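Local coordinates for probable protein phosphatase 2C 50 (Oryza sativa subsp. japonica, PDB 5ZCG), which probably dephosphorylates phosphoserine and phosphothreonine in other proteins, as a magnesium-dependent protein phosphatase of the PP2C family, at residues R73-V78 against D115-G120; K109-V114 against V157-G162; M213-G218 against K229-V234. The protein carries 5 engineered substitutions. All coordinates share one frame; numbering follows the deposited sequence.

Interaction 1. Residues R73-V78 against D115-G120; sequences RERIHV and DDEVSG
Arg75 and Glu117 join the two segments by a two-pronged salt bridge. The guanidinium comes side-on and gives one nitrogen to each carboxylate oxygen. Arg75 NH2 to Glu117 OE1 is 2.8 Å. Arg75 NE to Glu117 OE2 is 3.1 Å. Both oxygens are met on their syn side. The grip is not flat: the two groups are turned 35° apart, and both hydrogen bonds are bent, with N-H...O angles of 148° at NH2 and 142° at NE. The Arg75 chain bends at chi2 and chi3 and crosses the Glu117 side chain at about a right angle. Glu117 is extended beyond CG.

The pair bridges helices 67-91 and 99-118, the two long helices that lie together on one sheet of the PP2C beta-sandwich. The CA atoms of Arg75 and Glu117 are 9.5 Å apart, and the two side chains span the gap.

A further hydrogen bond involves Glu117. Its OE2 is also bonded to the hydroxyl of Tyr71, one turn before Arg75, which should help fix the carboxylate. The Glu117 side chain also touches Val122, in the loop that follows helix 99-118.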
ATOM      1  N   ARG A  73      -9.546  -7.388   1.860  1.00 23.89           N
ATOM      2  CA  ARG A  73     -10.047  -8.493   2.673  1.00 30.70           C
ATOM      3  C   ARG A  73     -11.447  -8.917   2.247  1.00 33.28           C
ATOM      4  O   ARG A  73     -11.768 -10.110   2.245  1.00 35.00           O
ATOM      5  CB  ARG A  73     -10.042  -8.107   4.158  1.00 30.73           C
ATOM      6  CG  ARG A  73     -10.825  -9.067   5.045  1.00 33.50           C
ATOM      7  CD  ARG A  73     -11.052  -8.517   6.453  1.00 42.20           C
ATOM      8  NE  ARG A  73     -12.032  -7.436   6.474  1.00 50.79           N
ATOM      9  CZ  ARG A  73     -11.949  -6.361   7.253  1.00 56.92           C
ATOM     10  NH1 ARG A  73     -10.925  -6.213   8.085  1.00 57.29           N
ATOM     11  NH2 ARG A  73     -12.893  -5.431   7.198  1.00 60.95           N
ATOM     12  N   GLU A  74     -12.300  -7.954   1.897  1.00 35.72           N
ATOM     13  CA  GLU A  74     -13.679  -8.289   1.551  1.00 38.54           C
ATOM     14  C   GLU A  74     -13.875  -8.669   0.084  1.00 36.96           C
ATOM     15  O   GLU A  74     -14.828  -9.393  -0.228  1.00 37.13           O
ATOM     16  CB  GLU A  74     -14.614  -7.122   1.893  1.00 42.88           C
ATOM     17  CG  GLU A  74     -14.548  -6.684   3.351  1.00 51.85           C
ATOM     18  CD  GLU A  74     -15.359  -7.580   4.275  1.00 59.88           C
ATOM     19  OE1 GLU A  74     -15.356  -7.336   5.500  1.00 62.60           O
ATOM     20  OE2 GLU A  74     -16.001  -8.530   3.776  1.00 63.84           O
ATOM     21  N   ARG A  75     -13.004  -8.221  -0.820  1.00 33.78           N
ATOM     22  CA  ARG A  75     -13.279  -8.329  -2.250  1.00 32.01           C
ATOM     23  C   ARG A  75     -12.368  -9.269  -3.025  1.00 27.57           C
ATOM     24  O   ARG A  75     -12.798  -9.789  -4.061  1.00 33.54           O
ATOM     25  CB  ARG A  75     -13.210  -6.947  -2.909  1.00 39.18           C
ATOM     26  CG  ARG A  75     -14.505  -6.160  -2.809  1.00 44.35           C
ATOM     27  CD  ARG A  75     -15.656  -6.892  -3.479  1.00 40.56           C
ATOM     28  NE  ARG A  75     -15.624  -6.762  -4.930  1.00 41.08           N
ATOM     29  CZ  ARG A  75     -16.571  -7.228  -5.738  1.00 43.23           C
ATOM     30  NH1 ARG A  75     -17.623  -7.855  -5.229  1.00 43.84           N
ATOM     31  NH2 ARG A  75     -16.470  -7.068  -7.052  1.00 42.90           N
ATOM     32  N   ILE A  76     -11.107  -9.448  -2.616  1.00 25.62           N
ATOM     33  CA  ILE A  76     -10.192 -10.202  -3.468  1.00 26.50           C
ATOM     34  C   ILE A  76     -10.689 -11.630  -3.651  1.00 27.83           C
ATOM     35  O   ILE A  76     -10.670 -12.163  -4.765  1.00 27.82           O
ATOM     36  CB  ILE A  76      -8.759 -10.173  -2.916  1.00 30.33           C
ATOM     37  CG1 ILE A  76      -8.098  -8.836  -3.252  1.00 33.57           C
ATOM     38  CG2 ILE A  76      -7.953 -11.325  -3.511  1.00 30.25           C
ATOM     39  CD1 ILE A  76      -6.626  -8.791  -2.932  1.00 39.08           C
ATOM     40  N   HIS A  77     -11.139 -12.274  -2.570  1.00 26.67           N
ATOM     41  CA  HIS A  77     -11.545 -13.669  -2.702  1.00 29.13           C
ATOM     42  C   HIS A  77     -12.794 -13.807  -3.561  1.00 27.57           C
ATOM     43  O   HIS A  77     -12.923 -14.790  -4.296  1.00 31.62           O
ATOM     44  CB  HIS A  77     -11.753 -14.320  -1.330  1.00 28.76           C
ATOM     45  CG  HIS A  77     -12.980 -13.864  -0.605  1.00 33.04           C
ATOM     46  ND1 HIS A  77     -12.974 -12.801   0.273  1.00 36.02           N
ATOM     47  CD2 HIS A  77     -14.242 -14.353  -0.596  1.00 33.64           C
ATOM     48  CE1 HIS A  77     -14.184 -12.642   0.778  1.00 34.75           C
ATOM     49  NE2 HIS A  77     -14.973 -13.570   0.266  1.00 35.72           N
ATOM     50  N   VAL A  78     -13.691 -12.817  -3.525  1.00 29.11           N
ATOM     51  CA  VAL A  78     -14.900 -12.862  -4.344  1.00 31.37           C
ATOM     52  C   VAL A  78     -14.550 -12.694  -5.819  1.00 33.67           C
ATOM     53  O   VAL A  78     -15.002 -13.467  -6.683  1.00 36.07           O
ATOM     54  CB  VAL A  78     -15.889 -11.772  -3.887  1.00 33.46           C
ATOM     55  CG1 VAL A  78     -17.160 -11.787  -4.755  1.00 31.07           C
ATOM     56  CG2 VAL A  78     -16.222 -11.919  -2.406  1.00 34.42           C
ATOM     57  N   ASP A 115      -8.083  -3.189  -7.906  1.00 26.77           N
ATOM     58  CA  ASP A 115      -7.485  -1.855  -7.962  1.00 27.52           C
ATOM     59  C   ASP A 115      -8.418  -0.862  -8.651  1.00 30.67           C
ATOM     60  O   ASP A 115      -8.628   0.255  -8.161  1.00 27.06           O
ATOM     61  CB  ASP A 115      -6.134  -1.920  -8.680  1.00 28.41           C
ATOM     62  CG  ASP A 115      -5.366  -0.604  -8.617  1.00 38.39           C
ATOM     63  OD1 ASP A 115      -4.838  -0.263  -7.532  1.00 40.50           O
ATOM     64  OD2 ASP A 115      -5.280   0.090  -9.654  1.00 40.45           O
ATOM     65  N   ASP A 116      -9.005  -1.267  -9.785  1.00 32.69           N
ATOM     66  CA  ASP A 116      -9.917  -0.396 -10.524  1.00 31.82           C
ATOM     67  C   ASP A 116     -11.161  -0.074  -9.707  1.00 33.35           C
ATOM     68  O   ASP A 116     -11.706   1.032  -9.801  1.00 32.53           O
ATOM     69  CB  ASP A 116     -10.319  -1.055 -11.847  1.00 33.23           C
ATOM     70  CG  ASP A 116      -9.228  -0.978 -12.899  1.00 37.37           C
ATOM     71  OD1 ASP A 116      -8.354  -0.089 -12.799  1.00 39.22           O
ATOM     72  OD2 ASP A 116      -9.249  -1.807 -13.833  1.00 39.45           O
ATOM     73  N   GLU A 117     -11.636  -1.036  -8.911  1.00 31.46           N
ATOM     74  CA  GLU A 117     -12.763  -0.760  -8.030  1.00 31.38           C
ATOM     75  C   GLU A 117     -12.375   0.246  -6.956  1.00 34.18           C
ATOM     76  O   GLU A 117     -13.157   1.146  -6.625  1.00 34.35           O
ATOM     77  CB  GLU A 117     -13.268  -2.055  -7.398  1.00 31.93           C
ATOM     78  CG  GLU A 117     -13.954  -2.987  -8.380  1.00 35.61           C
ATOM     79  CD  GLU A 117     -14.440  -4.270  -7.723  1.00 38.34           C
ATOM     80  OE1 GLU A 117     -14.992  -5.130  -8.442  1.00 36.80           O
ATOM     81  OE2 GLU A 117     -14.267  -4.416  -6.490  1.00 34.70           O
ATOM     82  N   VAL A 118     -11.167   0.108  -6.401  1.00 31.24           N
ATOM     83  CA  VAL A 118     -10.717   1.025  -5.358  1.00 30.73           C
ATOM     84  C   VAL A 118     -10.619   2.440  -5.907  1.00 28.69           C
ATOM     85  O   VAL A 118     -11.087   3.397  -5.279  1.00 31.04           O
ATOM     86  CB  VAL A 118      -9.375   0.550  -4.766  1.00 27.91           C
ATOM     87  CG1 VAL A 118      -8.673   1.695  -4.065  1.00 29.73           C
ATOM     88  CG2 VAL A 118      -9.605  -0.604  -3.813  1.00 29.31           C
ATOM     89  N   SER A 119     -10.052   2.592  -7.105  1.00 32.93           N
ATOM     90  CA  SER A 119      -9.840   3.912  -7.690  1.00 36.75           C
ATOM     91  C   SER A 119     -11.067   4.459  -8.407  1.00 36.34           C
ATOM     92  O   SER A 119     -10.995   5.562  -8.961  1.00 36.64           O
ATOM     93  CB  SER A 119      -8.659   3.877  -8.662  1.00 37.27           C
ATOM     94  OG  SER A 119      -8.879   2.948  -9.710  1.00 40.27           O
ATOM     95  N   GLY A 120     -12.179   3.727  -8.418  1.00 31.64           N
ATOM     96  CA  GLY A 120     -13.373   4.221  -9.075  1.00 35.03           C
ATOM     97  C   GLY A 120     -13.343   4.186 -10.589  1.00 37.74           C
ATOM     98  O   GLY A 120     -14.164   4.851 -11.227  1.00 37.63           O
TER

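Interaction 2. Residues K109-V114 against V157-G162; sequences KCFQRV and VVANCG
Phe111 reaches from its helix to the strand and meets Cys161 and Ala159 with the CD2-CE2-CZ side of its ring. The contact is apolar and buried. Cys161 CB lies at the ring edge, near the ring plane, 3.7 Å from Phe111 CE2. The same carbon is 3.8 Å from Phe111 CD2, so the methylene faces one side bond of the ring. Ala159 CB approaches Phe111 CZ obliquely at 4.0 Å. The ring thus touches two residues two apart on the strand, whose side chains both point toward the helix. Asn160, between them, points away.

The Phe111 chi1 of -84° puts CG beside the backbone N, anti to the carbonyl carbon, and this carries the ring to the strand. In Cys161, SG is anti to the backbone N (chi1 174°), and it is the CB, rather than the sulfur, that meets the ring.

Strand 155-161 is paired on one side with strand 143-151 and on the other with strand 231-236. Phe111 also touches Ala146 and Pro230, and Phe107 of the same helix packs on Ala159. Helix 99-118 thus packs on one sheet of the PP2C beta-sandwich, with helix 67-91 alongside, touched by Cys110 and Val114.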
ATOM      1  N   LYS A 109      -5.458 -10.096 -13.534  1.00 25.77           N
ATOM      2  CA  LYS A 109      -6.755  -9.489 -13.804  1.00 26.48           C
ATOM      3  C   LYS A 109      -7.563  -9.302 -12.526  1.00 25.46           C
ATOM      4  O   LYS A 109      -8.250  -8.289 -12.371  1.00 23.88           O
ATOM      5  CB  LYS A 109      -7.536 -10.342 -14.809  1.00 34.44           C
ATOM      6  CG  LYS A 109      -7.347  -9.942 -16.272  1.00 43.80           C
ATOM      7  CD  LYS A 109      -5.879  -9.967 -16.677  1.00 53.01           C
ATOM      8  CE  LYS A 109      -5.591  -9.030 -17.839  1.00 59.14           C
ATOM      9  NZ  LYS A 109      -4.142  -8.680 -17.907  1.00 61.81           N
ATOM     10  N   CYS A 110      -7.494 -10.260 -11.595  1.00 30.06           N
ATOM     11  CA  CYS A 110      -8.209 -10.093 -10.331  1.00 32.04           C
ATOM     12  C   CYS A 110      -7.669  -8.900  -9.545  1.00 26.38           C
ATOM     13  O   CYS A 110      -8.436  -8.046  -9.076  1.00 27.21           O
ATOM     14  CB  CYS A 110      -8.112 -11.378  -9.508  1.00 37.79           C
ATOM     15  SG  CYS A 110      -8.439 -11.165  -7.738  1.00 37.66           S
ATOM     16  N   PHE A 111      -6.340  -8.820  -9.402  1.00 25.47           N
ATOM     17  CA  PHE A 111      -5.743  -7.709  -8.661  1.00 30.34           C
ATOM     18  C   PHE A 111      -6.028  -6.376  -9.347  1.00 33.20           C
ATOM     19  O   PHE A 111      -6.318  -5.371  -8.681  1.00 28.29           O
ATOM     20  CB  PHE A 111      -4.237  -7.927  -8.504  1.00 26.96           C
ATOM     21  CG  PHE A 111      -3.858  -8.806  -7.330  1.00 29.32           C
ATOM     22  CD1 PHE A 111      -4.605  -9.932  -7.012  1.00 30.56           C
ATOM     23  CD2 PHE A 111      -2.749  -8.505  -6.553  1.00 27.93           C
ATOM     24  CE1 PHE A 111      -4.256 -10.739  -5.935  1.00 31.40           C
ATOM     25  CE2 PHE A 111      -2.392  -9.309  -5.475  1.00 29.73           C
ATOM     26  CZ  PHE A 111      -3.146 -10.426  -5.166  1.00 27.31           C
ATOM     27  N   GLN A 112      -5.959  -6.352 -10.685  1.00 31.19           N
ATOM     28  CA  GLN A 112      -6.243  -5.130 -11.426  1.00 31.27           C
ATOM     29  C   GLN A 112      -7.696  -4.717 -11.269  1.00 29.31           C
ATOM     30  O   GLN A 112      -8.002  -3.524 -11.202  1.00 29.30           O
ATOM     31  CB  GLN A 112      -5.899  -5.325 -12.904  1.00 36.71           C
ATOM     32  CG  GLN A 112      -6.097  -4.087 -13.769  1.00 41.86           C
ATOM     33  CD  GLN A 112      -5.168  -2.951 -13.379  1.00 47.04           C
ATOM     34  OE1 GLN A 112      -3.951  -3.039 -13.558  1.00 47.76           O
ATOM     35  NE2 GLN A 112      -5.738  -1.876 -12.841  1.00 48.03           N
ATOM     36  N   ARG A 113      -8.610  -5.689 -11.221  1.00 32.40           N
ATOM     37  CA  ARG A 113     -10.023  -5.371 -11.059  1.00 32.31           C
ATOM     38  C   ARG A 113     -10.295  -4.788  -9.683  1.00 30.04           C
ATOM     39  O   ARG A 113     -11.042  -3.810  -9.548  1.00 29.42           O
ATOM     40  CB  ARG A 113     -10.871  -6.621 -11.296  1.00 35.68           C
ATOM     41  CG  ARG A 113     -12.315  -6.500 -10.828  1.00 43.26           C
ATOM     42  CD  ARG A 113     -13.171  -5.738 -11.830  1.00 51.28           C
ATOM     43  NE  ARG A 113     -12.856  -6.095 -13.213  1.00 58.03           N
ATOM     44  CZ  ARG A 113     -13.280  -7.201 -13.818  1.00 63.29           C
ATOM     45  NH1 ARG A 113     -14.045  -8.068 -13.166  1.00 63.99           N
ATOM     46  NH2 ARG A 113     -12.941  -7.442 -15.077  1.00 65.92           N
ATOM     47  N   VAL A 114      -9.693  -5.370  -8.645  1.00 31.94           N
ATOM     48  CA  VAL A 114      -9.840  -4.788  -7.313  1.00 28.21           C
ATOM     49  C   VAL A 114      -9.246  -3.381  -7.278  1.00 26.89           C
ATOM     50  O   VAL A 114      -9.843  -2.455  -6.712  1.00 26.99           O
ATOM     51  CB  VAL A 114      -9.212  -5.704  -6.247  1.00 29.96           C
ATOM     52  CG1 VAL A 114      -9.137  -4.987  -4.904  1.00 27.65           C
ATOM     53  CG2 VAL A 114     -10.020  -6.986  -6.124  1.00 28.21           C
ATOM     54  N   VAL A 157      -0.804 -21.852  -4.610  1.00 27.41           N
ATOM     55  CA  VAL A 157      -0.568 -20.801  -5.598  1.00 29.35           C
ATOM     56  C   VAL A 157      -0.518 -19.459  -4.881  1.00 30.24           C
ATOM     57  O   VAL A 157      -1.477 -19.066  -4.209  1.00 33.60           O
ATOM     58  CB  VAL A 157      -1.640 -20.790  -6.697  1.00 29.18           C
ATOM     59  CG1 VAL A 157      -1.231 -19.839  -7.813  1.00 30.22           C
ATOM     60  CG2 VAL A 157      -1.844 -22.190  -7.233  1.00 29.51           C
ATOM     61  N   VAL A 158       0.586 -18.745  -5.039  1.00 27.30           N
ATOM     62  CA  VAL A 158       0.825 -17.508  -4.313  1.00 27.55           C
ATOM     63  C   VAL A 158       0.833 -16.356  -5.301  1.00 28.14           C
ATOM     64  O   VAL A 158       1.488 -16.429  -6.346  1.00 33.61           O
ATOM     65  CB  VAL A 158       2.143 -17.567  -3.525  1.00 26.75           C
ATOM     66  CG1 VAL A 158       2.560 -16.168  -3.117  1.00 24.83           C
ATOM     67  CG2 VAL A 158       1.986 -18.477  -2.314  1.00 26.47           C
ATOM     68  N   ALA A 159       0.101 -15.296  -4.971  1.00 24.78           N
ATOM     69  CA  ALA A 159       0.170 -14.039  -5.703  1.00 27.68           C
ATOM     70  C   ALA A 159       0.555 -12.942  -4.723  1.00 29.23           C
ATOM     71  O   ALA A 159      -0.128 -12.739  -3.713  1.00 27.64           O
ATOM     72  CB  ALA A 159      -1.161 -13.714  -6.379  1.00 23.85           C
ATOM     73  N   ASN A 160       1.641 -12.236  -5.021  1.00 30.12           N
ATOM     74  CA  ASN A 160       2.150 -11.205  -4.128  1.00 30.46           C
ATOM     75  C   ASN A 160       2.234  -9.869  -4.846  1.00 31.80           C
ATOM     76  O   ASN A 160       2.734  -9.790  -5.972  1.00 32.34           O
ATOM     77  CB  ASN A 160       3.526 -11.571  -3.583  1.00 32.30           C
ATOM     78  CG  ASN A 160       4.134 -10.449  -2.771  1.00 33.39           C
ATOM     79  OD1 ASN A 160       3.641 -10.115  -1.696  1.00 30.44           O
ATOM     80  ND2 ASN A 160       5.198  -9.845  -3.292  1.00 34.35           N
ATOM     81  N   CYS A 161       1.768  -8.821  -4.174  1.00 31.21           N
ATOM     82  CA  CYS A 161       1.858  -7.451  -4.664  1.00 33.57           C
ATOM     83  C   CYS A 161       2.189  -6.580  -3.453  1.00 29.54           C
ATOM     84  O   CYS A 161       1.316  -6.311  -2.620  1.00 30.19           O
ATOM     85  CB  CYS A 161       0.559  -7.031  -5.339  1.00 38.56           C
ATOM     86  SG  CYS A 161       0.489  -5.308  -5.830  1.00 42.94           S
ATOM     87  N   GLY A 162       3.447  -6.158  -3.349  1.00 31.13           N
ATOM     88  CA  GLY A 162       3.880  -5.312  -2.248  1.00 30.18           C
ATOM     89  C   GLY A 162       5.015  -5.907  -1.437  1.00 32.83           C
ATOM     90  O   GLY A 162       5.733  -6.786  -1.927  1.00 32.58           O
TER

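Interaction 3. Residues M213-G218 against K229-V234; sequences MSRSIG and KPEVMV
Arg215 reaches Lys229 and Glu231 with its guanidinium. Arg215 NH1 donates a nearly straight hydrogen bond to Lys229 O, 2.9 Å long with an N-H...O angle of 164°. The oxygen lies in the guanidinium plane, at its edge. The donor, however, stands above the carbonyl plane, 48° out of it. Arg215 CD is also 3.2 Å from Lys229 O.

Glu231 meets the guanidinium over a face instead of at its edge: its OE2 is 3.6 Å from Arg215 NH2. This salt bridge is long, and no N-H points at the oxygen. The planes of the two groups are 63° apart, and the side chains cross at about a right angle. The aliphatic part of Lys229 runs beside Arg215, pointing the same way, with Lys229 CG 3.8 Å from Arg215 NH1.

The Arg215 chain is extended from CG to NE, and this carries the guanidinium across to the other segment. Further partners hold the groups in place. Glu188 forms a salt bridge with Arg215 NE and also accepts a hydrogen bond from Ser214. Glu231 OE2 is held more firmly by Arg185 and His181. Lys229 NZ bonds Thr108 on helix 99-118.

Arg215, Glu231, Glu188 and Arg185 thus form a network of alternating charges. It links the loop before strand 217-218 and the start of strand 231-236 to helix 186-194. Both strands belong to the sheet that includes strands 143-151 and 155-161, one half of the PP2C beta-sandwich.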
ATOM      1  N   MET A 213       7.546   0.870  -1.353  1.00 34.96           N
ATOM      2  CA  MET A 213       7.193  -0.302  -2.131  1.00 37.58           C
ATOM      3  C   MET A 213       6.909   0.127  -3.564  1.00 36.15           C
ATOM      4  O   MET A 213       6.421   1.234  -3.812  1.00 35.91           O
ATOM      5  CB  MET A 213       5.966  -1.023  -1.566  1.00 42.91           C
ATOM      6  CG  MET A 213       4.686  -0.204  -1.623  1.00 48.95           C
ATOM      7  SD  MET A 213       3.306  -1.112  -0.909  1.00 51.94           S
ATOM      8  CE  MET A 213       4.211  -2.166   0.175  1.00 47.37           C
ATOM      9  N   SER A 214       7.238  -0.751  -4.508  1.00 30.42           N
ATOM     10  CA  SER A 214       7.071  -0.459  -5.925  1.00 33.46           C
ATOM     11  C   SER A 214       5.752  -0.974  -6.488  1.00 33.24           C
ATOM     12  O   SER A 214       5.397  -0.618  -7.617  1.00 31.82           O
ATOM     13  CB  SER A 214       8.240  -1.048  -6.726  1.00 34.50           C
ATOM     14  OG  SER A 214       8.509  -2.380  -6.336  1.00 34.98           O
ATOM     15  N   ARG A 215       5.029  -1.809  -5.743  1.00 30.27           N
ATOM     16  CA  ARG A 215       3.739  -2.324  -6.173  1.00 28.51           C
ATOM     17  C   ARG A 215       2.789  -2.323  -4.989  1.00 28.16           C
ATOM     18  O   ARG A 215       3.205  -2.562  -3.850  1.00 30.14           O
ATOM     19  CB  ARG A 215       3.845  -3.744  -6.751  1.00 26.30           C
ATOM     20  CG  ARG A 215       4.923  -3.898  -7.805  1.00 28.61           C
ATOM     21  CD  ARG A 215       4.649  -5.052  -8.740  1.00 29.11           C
ATOM     22  NE  ARG A 215       5.828  -5.349  -9.544  1.00 31.14           N
ATOM     23  CZ  ARG A 215       5.935  -6.390 -10.360  1.00 33.86           C
ATOM     24  NH1 ARG A 215       4.925  -7.244 -10.483  1.00 35.37           N
ATOM     25  NH2 ARG A 215       7.053  -6.576 -11.050  1.00 32.28           N
ATOM     26  N   SER A 216       1.518  -2.056  -5.266  1.00 28.47           N
ATOM     27  CA  SER A 216       0.468  -2.079  -4.256  1.00 33.52           C
ATOM     28  C   SER A 216      -0.878  -2.025  -4.962  1.00 31.38           C
ATOM     29  O   SER A 216      -0.957  -1.835  -6.180  1.00 28.92           O
ATOM     30  CB  SER A 216       0.603  -0.914  -3.268  1.00 35.05           C
ATOM     31  OG  SER A 216      -0.211   0.174  -3.661  1.00 36.29           O
ATOM     32  N   ILE A 217      -1.936  -2.209  -4.180  1.00 26.72           N
ATOM     33  CA  ILE A 217      -3.305  -1.957  -4.612  1.00 28.12           C
ATOM     34  C   ILE A 217      -3.707  -0.587  -4.087  1.00 25.88           C
ATOM     35  O   ILE A 217      -3.530  -0.298  -2.900  1.00 26.58           O
ATOM     36  CB  ILE A 217      -4.265  -3.049  -4.105  1.00 30.33           C
ATOM     37  CG1 ILE A 217      -3.892  -4.408  -4.706  1.00 32.95           C
ATOM     38  CG2 ILE A 217      -5.714  -2.682  -4.427  1.00 25.26           C
ATOM     39  CD1 ILE A 217      -4.919  -5.485  -4.457  1.00 38.40           C
ATOM     40  N   GLY A 218      -4.240   0.260  -4.963  1.00 24.88           N
ATOM     41  CA  GLY A 218      -4.575   1.617  -4.573  1.00 26.31           C
ATOM     42  C   GLY A 218      -3.462   2.573  -4.949  1.00 27.95           C
ATOM     43  O   GLY A 218      -2.803   2.365  -5.971  1.00 27.83           O
ATOM     44  N   LYS A 229       0.253  -5.092 -10.100  1.00 42.32           N
ATOM     45  CA  LYS A 229       0.480  -6.337 -10.821  1.00 41.86           C
ATOM     46  C   LYS A 229       1.170  -7.333  -9.903  1.00 37.36           C
ATOM     47  O   LYS A 229       2.270  -7.045  -9.413  1.00 36.70           O
ATOM     48  CB  LYS A 229       1.325  -6.107 -12.061  1.00 46.00           C
ATOM     49  CG  LYS A 229       1.841  -7.394 -12.694  1.00 49.05           C
ATOM     50  CD  LYS A 229       1.886  -7.299 -14.207  1.00 53.65           C
ATOM     51  CE  LYS A 229       2.443  -8.567 -14.837  1.00 55.49           C
ATOM     52  NZ  LYS A 229       1.468  -9.692 -14.789  1.00 56.96           N
ATOM     53  N   PRO A 230       0.589  -8.502  -9.660  1.00 35.64           N
ATOM     54  CA  PRO A 230       1.199  -9.455  -8.732  1.00 38.15           C
ATOM     55  C   PRO A 230       2.220 -10.343  -9.430  1.00 37.21           C
ATOM     56  O   PRO A 230       2.200 -10.535 -10.648  1.00 33.82           O
ATOM     57  CB  PRO A 230      -0.000 -10.285  -8.258  1.00 37.75           C
ATOM     58  CG  PRO A 230      -0.920 -10.301  -9.445  1.00 34.95           C
ATOM     59  CD  PRO A 230      -0.705  -8.983 -10.180  1.00 34.22           C
ATOM     60  N   GLU A 231       3.152 -10.846  -8.628  1.00 35.93           N
ATOM     61  CA  GLU A 231       4.044 -11.917  -9.041  1.00 37.55           C
ATOM     62  C   GLU A 231       3.479 -13.226  -8.508  1.00 36.71           C
ATOM     63  O   GLU A 231       3.111 -13.316  -7.328  1.00 36.86           O
ATOM     64  CB  GLU A 231       5.469 -11.688  -8.535  1.00 41.31           C
ATOM     65  CG  GLU A 231       6.369 -10.999  -9.550  1.00 48.59           C
ATOM     66  CD  GLU A 231       7.717 -10.595  -8.972  1.00 56.32           C
ATOM     67  OE1 GLU A 231       8.467 -11.486  -8.518  1.00 58.20           O
ATOM     68  OE2 GLU A 231       8.022  -9.382  -8.972  1.00 57.46           O
ATOM     69  N   VAL A 232       3.383 -14.223  -9.381  1.00 29.50           N
ATOM     70  CA  VAL A 232       2.675 -15.464  -9.098  1.00 29.26           C
ATOM     71  C   VAL A 232       3.659 -16.627  -9.073  1.00 32.44           C
ATOM     72  O   VAL A 232       4.572 -16.709  -9.903  1.00 32.97           O
ATOM     73  CB  VAL A 232       1.560 -15.697 -10.137  1.00 28.93           C
ATOM     74  CG1 VAL A 232       0.749 -16.954  -9.812  1.00 28.36           C
ATOM     75  CG2 VAL A 232       0.654 -14.469 -10.215  1.00 30.36           C
ATOM     76  N   MET A 233       3.466 -17.528  -8.114  1.00 30.70           N
ATOM     77  CA  MET A 233       4.253 -18.746  -7.995  1.00 33.72           C
ATOM     78  C   MET A 233       3.311 -19.925  -7.797  1.00 35.59           C
ATOM     79  O   MET A 233       2.387 -19.853  -6.980  1.00 34.47           O
ATOM     80  CB  MET A 233       5.247 -18.650  -6.832  1.00 38.43           C
ATOM     81  CG  MET A 233       6.522 -19.457  -7.028  1.00 48.07           C
ATOM     82  SD  MET A 233       7.761 -19.104  -5.759  1.00 56.46           S
ATOM     83  CE  MET A 233       8.070 -17.365  -6.044  1.00 56.35           C
ATOM     84  N   VAL A 234       3.517 -20.991  -8.568  1.00 37.12           N
ATOM     85  CA  VAL A 234       2.756 -22.231  -8.443  1.00 35.07           C
ATOM     86  C   VAL A 234       3.676 -23.289  -7.850  1.00 35.61           C
ATOM     87  O   VAL A 234       4.711 -23.618  -8.442  1.00 37.81           O
ATOM     88  CB  VAL A 234       2.190 -22.693  -9.796  1.00 34.74           C
ATOM     89  CG1 VAL A 234       1.337 -23.940  -9.610  1.00 39.15           C
ATOM     90  CG2 VAL A 234       1.387 -21.581 -10.448  1.00 30.49           C
TER

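From the N terminus, interaction 1 closes first, joining helix 67-91 to the end of helix 99-118. Interaction 2 opens on the same second helix before interaction 1 has closed, and the two cross. Interaction 2 closes on strand 155-161. Interaction 3 follows both in series and closes a short loop between residues 213-218 and 229-234. Ile76 of interaction 1 packs on Cys110 and Val114 of interaction 2. Strands 155-161 and 231-236 are neighbours, bonded through Val158 N and Met233 O, which links interactions 2 and 3. Asp115 OD1 accepts a hydrogen bond from Gly218 N and ties interaction 1 to interaction 3. In order, they tie helix to helix, helix to sheet, and loop to strand start.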